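VirX1 (Cyanophage Syn10, PDB 6QGM) iodinates diverse substrates as a viral halogenase of the tryptophan halogenase family, probably using reduced flavin. Local coordinates at residues M276-V281 with T292-S297; G349-L354 with D401-H406. All blocks are in the same frame, centred on the assembly; numbering follows the deposited sequence.

Contact 1 of 2, residues M276-V281 with T292-S297; sequences MKNGWV and TGYCYS
Trp-280 and Cys-295 form an antiparallel hydrogen-bonded pair where strands 279-281 and 292-296 run 4.7 Å apart between axes, at 174°. Their backbones bond in both directions. Trp-280 N gives to Cys-295 O at 3.0 Å, and Cys-295 N gives to Trp-280 O at 2.9 Å. Gly-279 with Tyr-296 and Val-281 with Tyr-294 are the flanking non-hydrogen-bonded pairs. At the open end, Ser-297 N makes a weak bond to Asn-278 O.

Tyr-294 carries much of the side-chain contact. With CG trans to the amide nitrogen (chi1 -164°), the ring extends past Gly-279 toward residues 276-278. There its hydroxyl oxygen accepts Asn-278 N at 3.1 Å, with a bent N-H angle of 143°. Met-276 bends at chi2 and chi3, which lays its methyl CE over one ring face, 4.2 Å from the Tyr-294 ring centroid. The more distant SD makes this a Met-aromatic contact. Tyr-296 CB lies over the opposite face, also toward the rim. Val-281 shares this side of the sheet, its CG2 packing 3.9 Å from Tyr-294 CB.

The other side of the sheet holds Trp-280 and Cys-295. Cys-295 CB meets the indole obliquely, 3.5 Å from Trp-280 NE1. Its SG also stands obliquely to the five-membered ring, a sulfur-aromatic contact. The indole N-H itself bonds to Glu-352.

The two strands form a beta hairpin inside a mixed sheet. Strand 270-275 pairs with the Trp-280 strand, and strand 252-258 pairs with the Tyr-294 strand. Helix 303-314 packs on the tyrosine side, where Glu-309 makes weak hydrogen bonds to Tyr-294 OH and Asn-278 ND2, and Phe-310 touches Val-281.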
loop_
_atom_site.group_PDB
_atom_site.type_symbol
_atom_site.label_atom_id
_atom_site.label_comp_id
_atom_site.label_asym_id
_atom_site.label_seq_id
_atom_site.Cartn_x
_atom_site.Cartn_y
_atom_site.Cartn_z
ATOM N N MET B 276 24.384 22.200 17.311
ATOM C CA MET B 276 25.116 22.530 18.565
ATOM C C MET B 276 25.298 21.249 19.384
ATOM O O MET B 276 25.058 20.164 18.815
ATOM C CB MET B 276 24.333 23.564 19.378
ATOM C CG MET B 276 23.990 24.799 18.580
ATOM S SD MET B 276 25.263 26.032 18.700
ATOM C CE MET B 276 24.901 26.713 20.323
ATOM N N LYS B 277 25.704 21.353 20.655
ATOM C CA LYS B 277 26.020 20.165 21.501
ATOM C C LYS B 277 24.733 19.415 21.874
ATOM O O LYS B 277 24.800 18.178 21.950
ATOM C CB LYS B 277 26.832 20.570 22.740
ATOM C CG LYS B 277 28.264 20.997 22.441
ATOM C CD LYS B 277 28.974 21.676 23.582
ATOM C CE LYS B 277 30.479 21.512 23.484
ATOM N NZ LYS B 277 31.188 22.314 24.509
ATOM N N ASN B 278 23.617 20.133 22.065
ATOM C CA ASN B 278 22.342 19.586 22.604
ATOM C C ASN B 278 21.150 20.024 21.754
ATOM O O ASN B 278 20.025 19.992 22.282
ATOM C CB ASN B 278 22.120 19.993 24.067
ATOM C CG ASN B 278 23.331 19.714 24.922
ATOM O OD1 ASN B 278 23.590 18.574 25.295
ATOM N ND2 ASN B 278 24.089 20.754 25.202
ATOM N N GLY B 279 21.373 20.376 20.489
ATOM C CA GLY B 279 20.311 20.788 19.546
ATOM C C GLY B 279 20.885 21.526 18.356
ATOM O O GLY B 279 21.907 21.063 17.803
ATOM N N TRP B 280 20.261 22.633 17.964
ATOM C CA TRP B 280 20.662 23.424 16.768
ATOM C C TRP B 280 20.155 24.868 16.921
ATOM O O TRP B 280 19.163 25.081 17.635
ATOM C CB TRP B 280 20.155 22.739 15.487
ATOM C CG TRP B 280 18.677 22.807 15.370
ATOM C CD1 TRP B 280 17.773 22.006 15.996
ATOM C CD2 TRP B 280 17.916 23.775 14.639
ATOM N NE1 TRP B 280 16.502 22.397 15.690
ATOM C CE2 TRP B 280 16.556 23.486 14.866
ATOM C CE3 TRP B 280 18.242 24.844 13.800
ATOM C CZ2 TRP B 280 15.535 24.232 14.288
ATOM C CZ3 TRP B 280 17.225 25.569 13.212
ATOM C CH2 TRP B 280 15.895 25.273 13.465
ATOM N N VAL B 281 20.854 25.815 16.301
ATOM C CA VAL B 281 20.524 27.268 16.308
ATOM C C VAL B 281 20.069 27.669 14.902
ATOM O O VAL B 281 20.759 27.299 13.928
ATOM C CB VAL B 281 21.728 28.097 16.800
ATOM C CG1 VAL B 281 21.639 29.565 16.432
ATOM C CG2 VAL B 281 21.902 27.927 18.286
ATOM N N THR B 292 17.475 34.758 15.745
ATOM C CA THR B 292 18.277 33.542 16.068
ATOM C C THR B 292 17.793 32.903 17.374
ATOM O O THR B 292 17.457 33.655 18.303
ATOM C CB THR B 292 19.761 33.894 16.209
ATOM O OG1 THR B 292 20.136 34.787 15.163
ATOM C CG2 THR B 292 20.662 32.684 16.212
ATOM N N GLY B 293 17.773 31.569 17.446
ATOM C CA GLY B 293 17.389 30.811 18.657
ATOM C C GLY B 293 18.037 29.434 18.719
ATOM O O GLY B 293 18.427 28.922 17.662
ATOM N N TYR B 294 18.159 28.879 19.929
ATOM C CA TYR B 294 18.635 27.508 20.223
ATOM C C TYR B 294 17.403 26.640 20.491
ATOM O O TYR B 294 16.645 26.991 21.411
ATOM C CB TYR B 294 19.571 27.552 21.437
ATOM C CG TYR B 294 20.460 26.351 21.685
ATOM C CD1 TYR B 294 20.378 25.188 20.921
ATOM C CD2 TYR B 294 21.362 26.362 22.727
ATOM C CE1 TYR B 294 21.187 24.094 21.180
ATOM C CE2 TYR B 294 22.185 25.279 22.992
ATOM C CZ TYR B 294 22.101 24.146 22.213
ATOM O OH TYR B 294 22.917 23.091 22.461
ATOM N N CYS B 295 17.180 25.589 19.693
ATOM C CA CYS B 295 16.304 24.439 20.048
ATOM C C CYS B 295 17.169 23.379 20.720
ATOM O O CYS B 295 18.125 22.936 20.061
ATOM C CB CYS B 295 15.661 23.799 18.828
ATOM S SG CYS B 295 14.307 24.790 18.171
ATOM N N TYR B 296 16.851 22.991 21.956
ATOM C CA TYR B 296 17.686 22.068 22.759
ATOM C C TYR B 296 16.810 21.117 23.571
ATOM O O TYR B 296 15.584 21.293 23.602
ATOM C CB TYR B 296 18.642 22.846 23.661
ATOM C CG TYR B 296 18.008 23.647 24.772
ATOM C CD1 TYR B 296 17.433 24.882 24.524
ATOM C CD2 TYR B 296 18.038 23.202 26.085
ATOM C CE1 TYR B 296 16.875 25.637 25.544
ATOM C CE2 TYR B 296 17.485 23.942 27.116
ATOM C CZ TYR B 296 16.899 25.166 26.842
ATOM O OH TYR B 296 16.347 25.928 27.825
ATOM N N SER B 297 17.458 20.131 24.187
ATOM C CA SER B 297 16.829 19.042 24.960
ATOM C C SER B 297 17.223 19.177 26.426
ATOM O O SER B 297 18.420 19.005 26.726
ATOM C CB SER B 297 17.239 17.711 24.413
ATOM O OG SER B 297 16.704 16.661 25.180
#

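Contact 2 of 2, residues G349-L354 with D401-H406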
loop_
_atom_site.group_PDB
_atom_site.type_symbol
_atom_site.label_atom_id
_atom_site.label_comp_id
_atom_site.label_asym_id
_atom_site.label_seq_id
_atom_site.Cartn_x
_atom_site.Cartn_y
_atom_site.Cartn_z
ATOM N N GLY B 349 -0.574 22.035 16.942
ATOM C CA GLY B 349 0.685 21.272 16.770
ATOM C C GLY B 349 1.872 22.169 16.473
ATOM O O GLY B 349 1.682 23.366 16.129
ATOM N N PHE B 350 3.070 21.611 16.617
ATOM C CA PHE B 350 4.352 22.314 16.399
ATOM C C PHE B 350 5.443 21.262 16.176
ATOM O O PHE B 350 5.522 20.298 16.957
ATOM C CB PHE B 350 4.620 23.247 17.586
ATOM C CG PHE B 350 5.990 23.874 17.607
ATOM C CD1 PHE B 350 7.077 23.194 18.128
ATOM C CD2 PHE B 350 6.200 25.145 17.090
ATOM C CE1 PHE B 350 8.337 23.779 18.148
ATOM C CE2 PHE B 350 7.462 25.719 17.103
ATOM C CZ PHE B 350 8.520 25.040 17.640
ATOM N N ILE B 351 6.243 21.436 15.130
ATOM C CA ILE B 351 7.562 20.768 14.938
ATOM C C ILE B 351 8.628 21.851 15.067
ATOM O O ILE B 351 8.415 22.933 14.534
ATOM C CB ILE B 351 7.638 20.048 13.578
ATOM C CG1 ILE B 351 6.406 19.183 13.326
ATOM C CG2 ILE B 351 8.924 19.248 13.449
ATOM C CD1 ILE B 351 6.143 18.905 11.870
ATOM N N GLU B 352 9.718 21.590 15.786
ATOM C CA GLU B 352 10.861 22.533 15.847
ATOM C C GLU B 352 11.175 22.921 14.406
ATOM O O GLU B 352 11.118 22.066 13.518
ATOM C CB GLU B 352 12.041 21.898 16.575
ATOM C CG GLU B 352 12.612 20.647 15.901
ATOM C CD GLU B 352 13.833 20.111 16.615
ATOM O OE1 GLU B 352 14.464 20.912 17.314
ATOM O OE2 GLU B 352 14.098 18.918 16.559
ATOM N N PRO B 353 11.478 24.207 14.116
ATOM C CA PRO B 353 11.532 24.697 12.726
ATOM C C PRO B 353 12.818 24.361 11.951
ATOM O O PRO B 353 13.321 25.207 11.266
ATOM C CB PRO B 353 11.378 26.207 12.908
ATOM C CG PRO B 353 12.128 26.448 14.219
ATOM C CD PRO B 353 11.796 25.251 15.097
ATOM N N LEU B 354 13.301 23.127 12.063
ATOM C CA LEU B 354 14.510 22.630 11.349
ATOM C C LEU B 354 14.200 22.515 9.846
ATOM O O LEU B 354 15.143 22.620 9.036
ATOM C CB LEU B 354 14.924 21.275 11.939
ATOM C CG LEU B 354 16.240 20.715 11.409
ATOM C CD1 LEU B 354 17.391 21.655 11.706
ATOM C CD2 LEU B 354 16.529 19.343 11.990
ATOM N N ASP B 401 8.631 12.989 11.248
ATOM C CA ASP B 401 9.536 11.897 10.782
ATOM C C ASP B 401 10.669 12.465 9.920
ATOM O O ASP B 401 11.831 12.060 10.119
ATOM C CB ASP B 401 8.784 10.822 9.987
ATOM C CG ASP B 401 8.192 9.718 10.839
ATOM O OD1 ASP B 401 8.636 9.559 11.981
ATOM O OD2 ASP B 401 7.281 9.046 10.364
ATOM N N PHE B 402 10.349 13.349 8.978
ATOM C CA PHE B 402 11.345 13.968 8.067
ATOM C C PHE B 402 12.386 14.721 8.902
ATOM O O PHE B 402 13.605 14.552 8.682
ATOM C CB PHE B 402 10.652 14.869 7.042
ATOM C CG PHE B 402 11.596 15.566 6.093
ATOM C CD1 PHE B 402 12.703 14.928 5.550
ATOM C CD2 PHE B 402 11.353 16.872 5.716
ATOM C CE1 PHE B 402 13.556 15.601 4.679
ATOM C CE2 PHE B 402 12.206 17.547 4.854
ATOM C CZ PHE B 402 13.308 16.918 4.341
ATOM N N VAL B 403 11.922 15.516 9.866
ATOM C CA VAL B 403 12.799 16.315 10.774
ATOM C C VAL B 403 13.663 15.331 11.581
ATOM O O VAL B 403 14.863 15.574 11.683
ATOM C CB VAL B 403 11.963 17.266 11.659
ATOM C CG1 VAL B 403 12.758 17.867 12.796
ATOM C CG2 VAL B 403 11.342 18.364 10.831
ATOM N N ALA B 404 13.089 14.235 12.085
ATOM C CA ALA B 404 13.817 13.209 12.864
ATOM C C ALA B 404 14.970 12.623 12.030
ATOM O O ALA B 404 16.027 12.326 12.624
ATOM C CB ALA B 404 12.874 12.126 13.342
ATOM N N MET B 405 14.796 12.489 10.705
ATOM C CA MET B 405 15.813 11.887 9.807
ATOM C C MET B 405 17.080 12.749 9.758
ATOM O O MET B 405 18.158 12.172 9.563
ATOM C CB MET B 405 15.252 11.698 8.397
ATOM C CG MET B 405 14.324 10.513 8.282
ATOM S SD MET B 405 13.863 10.123 6.595
ATOM C CE MET B 405 12.789 8.712 6.854
ATOM N N HIS B 406 16.962 14.066 9.947
ATOM C CA HIS B 406 18.107 15.023 9.994
ATOM C C HIS B 406 19.075 14.656 11.126
ATOM O O HIS B 406 20.286 14.899 10.970
ATOM C CB HIS B 406 17.635 16.469 10.202
ATOM C CG HIS B 406 16.833 17.033 9.077
ATOM N ND1 HIS B 406 15.669 16.450 8.632
ATOM C CD2 HIS B 406 16.996 18.143 8.338
ATOM C CE1 HIS B 406 15.167 17.164 7.640
ATOM N NE2 HIS B 406 15.964 18.208 7.447
#
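Leu-354 brings its CD2 methyl obliquely to the His-406 ring, 3.7 Å from His-406 CG. At the edge of that imidazole, in its plane, lies Phe-402 O. His-406 CE1 in turn sits over the centre of one face of the Phe-402 ring, 3.7 Å above the plane. This is loop-on-helix packing: the irregular segment 349-354 lies against helix 382-408. The run from Glu-352 through Leu-354 to Glu-355 is consistent with the start of the Glu-Pro-x-Glu-Ser-Thr segment of flavin-dependent tryptophan halogenases.

Val-403 meets three residues of the loop. Its CG2 meets Ile-351 CG2 at 3.7 Å. A chi1 of 167° turns Val-403 CG1 away from the backbone N, to face Leu-354 CB at 4.1 Å. Glu-352 passes the same CG1, with CG and OE2 just in contact; OE2 is bonded to Tyr-407 and OE1 to Asn-250. Leu-354 and His-406 run past each other in opposite directions, and CD2 also lies close to His-406 CB.

Beyond the segments, Ile-351 leans on Ile-396 and Phe-399 of the same helix. The imidazole is fixed at both nitrogens. NE2 bonds to Glu-355, and ND1 gives a bent bond of 2.8 Å to Phe-402 O, one turn back.

Contact 1 closes before contact 2 opens along the chain, yet their centres lie about 13 Å apart and they touch directly. The indole of Trp-280 makes most of the link. Its NE1 lies 3.0 Å from Glu-352 OE1, at hydrogen-bond distance. Its CZ2 packs 3.3 Å from Leu-354 N and its CH2 3.4 Å from Pro-353 O. Cys-295 CB adds a contact at 3.5 Å to Glu-352 OE1. The Trp-280 and Cys-295 face of the hairpin meets the same loop that packs on helix 382-408. In related flavin-dependent halogenases the Glu-Pro-x-Glu-Ser-Thr segment lies at the active site, so contact 2 is probably near it; contact 1 would reach that region through Trp-280. The structure is the apo form.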